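Local atomic coordinates of C-1-tetrahydrofolate synthase, cytoplasmic, putative (Trypanosoma brucei, PDB entry 4CJX), a protein that probably acts as a homodimeric, NADP-dependent methylenetetrahydrofolate dehydrogenase and methenyltetrahydrofolate cyclohydrolase that interconverts folate-bound one-carbon units. Residues 172-177 with 294-299; 25-30 with 287-292. All blocks are in the same frame, centred on the assembly; numbering follows the deposited sequence. Where two conformers were deposited one is given.

Interaction 1: residues 172-177 with 294-299. With 9L9 ((2S)-2-[[4-[[2,4-bis(azanyl)-6-oxidanylidene-1H-pyrimidin-5-yl]carbamoylamino]phenyl]carbonylamino]pentanedioic acid), chain G.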
# COMPACT_ATOMS: atom_id res chain seq x y z
N MET B 172 5.79 -11.20 -10.46
CA MET B 172 6.08 -12.21 -9.46
C MET B 172 6.21 -13.58 -10.13
O MET B 172 7.08 -14.38 -9.78
CB MET B 172 5.01 -12.24 -8.33
CG MET B 172 4.92 -10.97 -7.49
SD MET B 172 6.51 -10.32 -6.93
CE MET B 172 6.94 -11.43 -5.59
N GLU B 173 5.38 -13.82 -11.14
CA GLU B 173 5.46 -15.07 -11.90
C GLU B 173 6.79 -15.20 -12.67
O GLU B 173 7.37 -16.29 -12.76
CB GLU B 173 4.27 -15.19 -12.85
CG GLU B 173 4.29 -16.38 -13.81
CD GLU B 173 4.14 -17.75 -13.13
OE1 GLU B 173 3.71 -17.84 -11.96
OE2 GLU B 173 4.45 -18.75 -13.81
N LEU B 174 7.27 -14.09 -13.24
CA LEU B 174 8.55 -14.13 -13.93
C LEU B 174 9.73 -14.31 -12.96
O LEU B 174 10.66 -15.02 -13.30
CB LEU B 174 8.72 -12.90 -14.82
CG LEU B 174 7.76 -12.98 -16.03
CD1 LEU B 174 7.80 -11.69 -16.80
CD2 LEU B 174 8.09 -14.12 -16.95
N LEU B 175 9.66 -13.72 -11.77
CA LEU B 175 10.66 -14.01 -10.70
C LEU B 175 10.65 -15.48 -10.26
O LEU B 175 11.70 -16.10 -10.05
CB LEU B 175 10.48 -13.09 -9.50
CG LEU B 175 10.85 -11.62 -9.78
CD1 LEU B 175 10.47 -10.71 -8.62
CD2 LEU B 175 12.33 -11.46 -10.10
N ARG B 176 9.46 -16.05 -10.16
CA ARG B 176 9.30 -17.47 -9.84
C ARG B 176 9.96 -18.35 -10.91
O ARG B 176 10.66 -19.34 -10.60
CB ARG B 176 7.80 -17.74 -9.77
CG ARG B 176 7.39 -19.09 -9.24
CD ARG B 176 5.91 -19.29 -9.54
NE ARG B 176 5.40 -20.52 -8.96
CZ ARG B 176 4.14 -20.94 -9.09
NH1 ARG B 176 3.25 -20.23 -9.79
NH2 ARG B 176 3.76 -22.08 -8.52
N CYS B 177 9.73 -17.99 -12.18
CA CYS B 177 10.31 -18.71 -13.31
C CYS B 177 11.84 -18.63 -13.29
O CYS B 177 12.52 -19.63 -13.57
CB CYS B 177 9.80 -18.15 -14.64
SG CYS B 177 8.06 -18.48 -15.00
N GLY B 294 7.61 -8.94 -25.37
CA GLY B 294 7.75 -10.37 -25.20
C GLY B 294 8.16 -10.85 -23.83
O GLY B 294 8.55 -12.01 -23.69
N GLY B 295 8.06 -9.99 -22.81
CA GLY B 295 8.47 -10.34 -21.45
C GLY B 295 7.28 -10.27 -20.54
O GLY B 295 6.48 -11.21 -20.49
N VAL B 296 7.12 -9.15 -19.85
CA VAL B 296 6.06 -9.00 -18.88
C VAL B 296 4.65 -8.99 -19.53
O VAL B 296 3.71 -9.55 -18.97
CB VAL B 296 6.28 -7.77 -17.97
CG1 VAL B 296 5.09 -7.55 -17.06
CG2 VAL B 296 7.53 -7.96 -17.13
N GLY B 297 4.53 -8.39 -20.72
CA GLY B 297 3.27 -8.15 -21.34
C GLY B 297 2.40 -9.39 -21.59
O GLY B 297 1.21 -9.40 -21.24
N PRO B 298 2.99 -10.41 -22.22
CA PRO B 298 2.15 -11.58 -22.47
C PRO B 298 1.71 -12.26 -21.17
O PRO B 298 0.56 -12.74 -21.09
CB PRO B 298 3.04 -12.50 -23.33
CG PRO B 298 4.07 -11.56 -23.91
CD PRO B 298 4.30 -10.51 -22.88
N VAL B 299 2.58 -12.25 -20.17
CA VAL B 299 2.25 -12.84 -18.88
C VAL B 299 1.20 -12.02 -18.12
O VAL B 299 0.36 -12.60 -17.44
CB VAL B 299 3.51 -13.10 -18.02
CG1 VAL B 299 3.14 -13.82 -16.72
CG2 VAL B 299 4.47 -13.98 -18.81
N2A 9L9 G . -7.54 -2.10 -16.66
N1 9L9 G . -5.53 -1.39 -17.81
C2 9L9 G . -6.17 -2.37 -17.12
N3 9L9 G . -5.58 -3.60 -16.83
C4 9L9 G . -4.27 -3.70 -17.33
O4A 9L9 G . -3.76 -4.77 -17.06
N5A 9L9 G . -2.36 -2.94 -18.64
C5 9L9 G . -3.58 -2.70 -18.03
C6 9L9 G . -4.27 -1.55 -18.27
N7 9L9 G . -3.63 -0.46 -19.00
O8A 9L9 G . -3.11 -4.54 -20.09
N9 9L9 G . -0.96 -3.88 -20.16
C1B 9L9 G . -0.49 -4.70 -21.15
C2B 9L9 G . 0.79 -4.43 -21.67
C3B 9L9 G . 1.35 -5.20 -22.69
C4B 9L9 G . 0.65 -6.27 -23.24
C5B 9L9 G . -0.61 -6.58 -22.69
C6B 9L9 G . -1.18 -5.80 -21.67
C7B 9L9 G . 1.30 -7.14 -24.30
O7B 9L9 G . 0.96 -8.30 -24.34
CAW 9L9 G . -2.22 -3.81 -19.67
N 9L9 G . 2.28 -6.69 -25.11
CA 9L9 G . 3.02 -7.50 -26.07
C 9L9 G . 4.38 -7.78 -25.49
OXT 9L9 G . 4.80 -6.98 -24.64
CB 9L9 G . 3.29 -6.83 -27.40
CG 9L9 G . 2.23 -5.80 -27.73
CD 9L9 G . 2.33 -5.47 -29.19
OE1 9L9 G . 2.23 -6.39 -30.00
OE2 9L9 G . 2.51 -4.29 -29.52
O 9L9 G . 5.07 -8.75 -25.88

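Interaction 2: residues 25-30 with 287-292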
# COMPACT_ATOMS: atom_id res chain seq x y z
N ALA B 25 23.11 -12.53 -19.42
CA ALA B 25 21.85 -12.80 -18.76
C ALA B 25 21.04 -13.84 -19.50
O ALA B 25 21.02 -13.89 -20.73
CB ALA B 25 21.02 -11.53 -18.63
N VAL B 26 20.31 -14.63 -18.72
CA VAL B 26 19.25 -15.44 -19.27
C VAL B 26 18.11 -14.49 -19.65
O VAL B 26 17.63 -13.71 -18.81
CB VAL B 26 18.77 -16.47 -18.24
CG1 VAL B 26 17.43 -17.09 -18.64
CG2 VAL B 26 19.84 -17.52 -18.00
N VAL B 27 17.65 -14.56 -20.90
CA VAL B 27 16.52 -13.78 -21.34
C VAL B 27 15.26 -14.62 -21.09
O VAL B 27 15.05 -15.63 -21.73
CB VAL B 27 16.59 -13.38 -22.83
CG1 VAL B 27 15.35 -12.57 -23.22
CG2 VAL B 27 17.86 -12.61 -23.14
N ILE B 28 14.44 -14.21 -20.16
CA ILE B 28 13.23 -14.95 -19.87
C ILE B 28 12.17 -14.68 -20.95
O ILE B 28 11.82 -13.53 -21.21
CB ILE B 28 12.64 -14.60 -18.51
CG1 ILE B 28 13.60 -15.04 -17.40
CG2 ILE B 28 11.29 -15.29 -18.34
CD1 ILE B 28 13.37 -14.35 -16.07
N ASP B 29 11.66 -15.76 -21.53
CA ASP B 29 10.73 -15.69 -22.63
C ASP B 29 9.32 -15.66 -22.09
O ASP B 29 8.74 -16.70 -21.79
CB ASP B 29 10.94 -16.90 -23.54
CG ASP B 29 10.05 -16.89 -24.76
OD1 ASP B 29 9.10 -16.07 -24.88
OD2 ASP B 29 10.29 -17.75 -25.63
N GLY B 30 8.77 -14.46 -21.97
CA GLY B 30 7.39 -14.28 -21.51
C GLY B 30 6.32 -14.96 -22.35
O GLY B 30 5.32 -15.44 -21.81
N ALA B 287 22.02 -11.45 -14.29
CA ALA B 287 21.87 -12.89 -14.40
C ALA B 287 20.62 -13.23 -15.19
O ALA B 287 20.60 -14.21 -15.94
CB ALA B 287 21.85 -13.56 -13.03
N TYR B 288 19.57 -12.44 -14.99
CA TYR B 288 18.28 -12.62 -15.67
C TYR B 288 17.73 -11.27 -16.10
O TYR B 288 17.87 -10.27 -15.41
CB TYR B 288 17.24 -13.28 -14.75
CG TYR B 288 17.60 -14.64 -14.24
CD1 TYR B 288 17.36 -15.76 -15.01
CD2 TYR B 288 18.17 -14.80 -13.00
CE1 TYR B 288 17.68 -17.03 -14.55
CE2 TYR B 288 18.51 -16.06 -12.53
CZ TYR B 288 18.25 -17.17 -13.30
OH TYR B 288 18.59 -18.42 -12.84
N ILE B 289 17.07 -11.26 -17.24
CA ILE B 289 16.46 -10.06 -17.76
C ILE B 289 15.25 -10.44 -18.62
O ILE B 289 15.20 -11.53 -19.17
CB ILE B 289 17.49 -9.26 -18.57
CG1 ILE B 289 16.94 -7.88 -18.93
CG2 ILE B 289 17.88 -10.01 -19.83
CD1 ILE B 289 18.01 -6.92 -19.41
N THR B 290 14.25 -9.56 -18.70
CA THR B 290 13.13 -9.77 -19.60
C THR B 290 13.12 -8.72 -20.71
O THR B 290 13.36 -7.52 -20.44
CB THR B 290 11.78 -9.72 -18.89
OG1 THR B 290 11.57 -8.40 -18.37
CG2 THR B 290 11.69 -10.75 -17.79
N PRO B 291 12.77 -9.14 -21.95
CA PRO B 291 12.75 -8.27 -23.08
C PRO B 291 11.41 -7.56 -23.21
O PRO B 291 10.40 -7.99 -22.64
CB PRO B 291 12.94 -9.24 -24.24
CG PRO B 291 12.16 -10.45 -23.81
CD PRO B 291 12.26 -10.48 -22.30
N VAL B 292 11.42 -6.48 -23.98
CA VAL B 292 10.24 -5.73 -24.35
C VAL B 292 10.30 -5.45 -25.84
O VAL B 292 11.22 -4.77 -26.29
CB VAL B 292 10.19 -4.39 -23.60
CG1 VAL B 292 9.09 -3.51 -24.18
CG2 VAL B 292 9.97 -4.61 -22.10

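Interaction 1: residues 172-177 with 294-299
Glu-173 starts the contact with its aliphatic part: CG lies 4.0 Å from CG1 of Val-299, the two side chains crossing at about a right angle. The chain then bends at chi2 (68°), and the carboxylate is held within its own helix, where OE1 offers its syn lone pair to NH1 of Arg-176 at 3.3 Å in a salt bridge lying close to the guanidinium plane. Leu-174 makes the largest contribution to the buried surface, spreading its two methyls over successive points of the other segment. CD1 reaches Gly-295 and Val-296, 3.8 Å from CG2 of Val-296 and 3.9 Å from O of Gly-295; CD2 rests 4.1 Å from CG2 of Val-299. Helix 166-178 thus packs on the first turn of helix 296-316, within the NAD(P)-binding domain and against its parallel sheet, where Ile-255 touches Val-296. Segment 294-299 also borders the inhibitor 9L9. In the loop before the helix, N of Gly-294 gives a weak, bent hydrogen bond to atom O of 9L9, and CD of Pro-298 lies 3.6 Å from the same atom O. C of Gly-297 is 3.3 Å from O7B of 9L9. Val-299 also touches Val-33 of helix 30-51.

Interaction 2: residues 25-30 with 287-292
The ring of Tyr-288 lies beside Val-26, both side chains pointing the same way from one face of the sheet; CB of Val-26 comes obliquely to within 3.6 Å of ring atom CD1. CD1 of Ile-28 also approaches the ring obliquely and packs on the tyrosine CB. The puckered ring of Pro-291 meets Val-27 and Ile-28: its CD is 3.8 Å from CG1 of Val-27, a methyl set anti to the backbone N (chi1 179°), and 3.3 Å from O of Ile-28. Val-27 and Ile-289 share the opposite face of the sheet, where helix 279-282 covers them through Phe-279. CB of Ala-25 meets CG2 of Ile-289 at 3.7 Å. Between the backbones run three hydrogen bonds: Val-26 N to Ala-287 O (2.8 Å), with the donor above the carbonyl plane, then Ile-289 N to Val-26 O and Ile-28 N to Ile-289 O (3.0 Å each). Thr-290 sets CG2 against CB of Ile-28, while its hydroxyl bonds to N of Asp-256. Val-26 thus bonds to both residues flanking Tyr-288, and Ile-289 to both flanking Val-27: the parallel pattern, through which strand 26-27 forms one edge, within this chain, of the dinucleotide-binding Rossmann-type sheet.

Interaction 1 is buried, its centre about 9 Å from that of the chain; interaction 2, its centre about 17 Å out at the sheet margin, is only partly buried. Their chemistry differs accordingly: apolar side-chain contacts dominate interaction 1, whereas main-chain hydrogen bonds join the strands of interaction 2, with apolar groups on both faces. The two meet directly, CD2 of Leu-174 lying 3.7 Å from CG2 of Ile-28 and CG2 of Val-299 3.4 Å from O of Gly-30. Strand 288-289 leads on to helix 296-316, which makes 287-292 and 294-299 close neighbours in the chain; strand 26-27 leads to helix 30-51. Of the two, interaction 1 includes three residues of the inhibitor pocket.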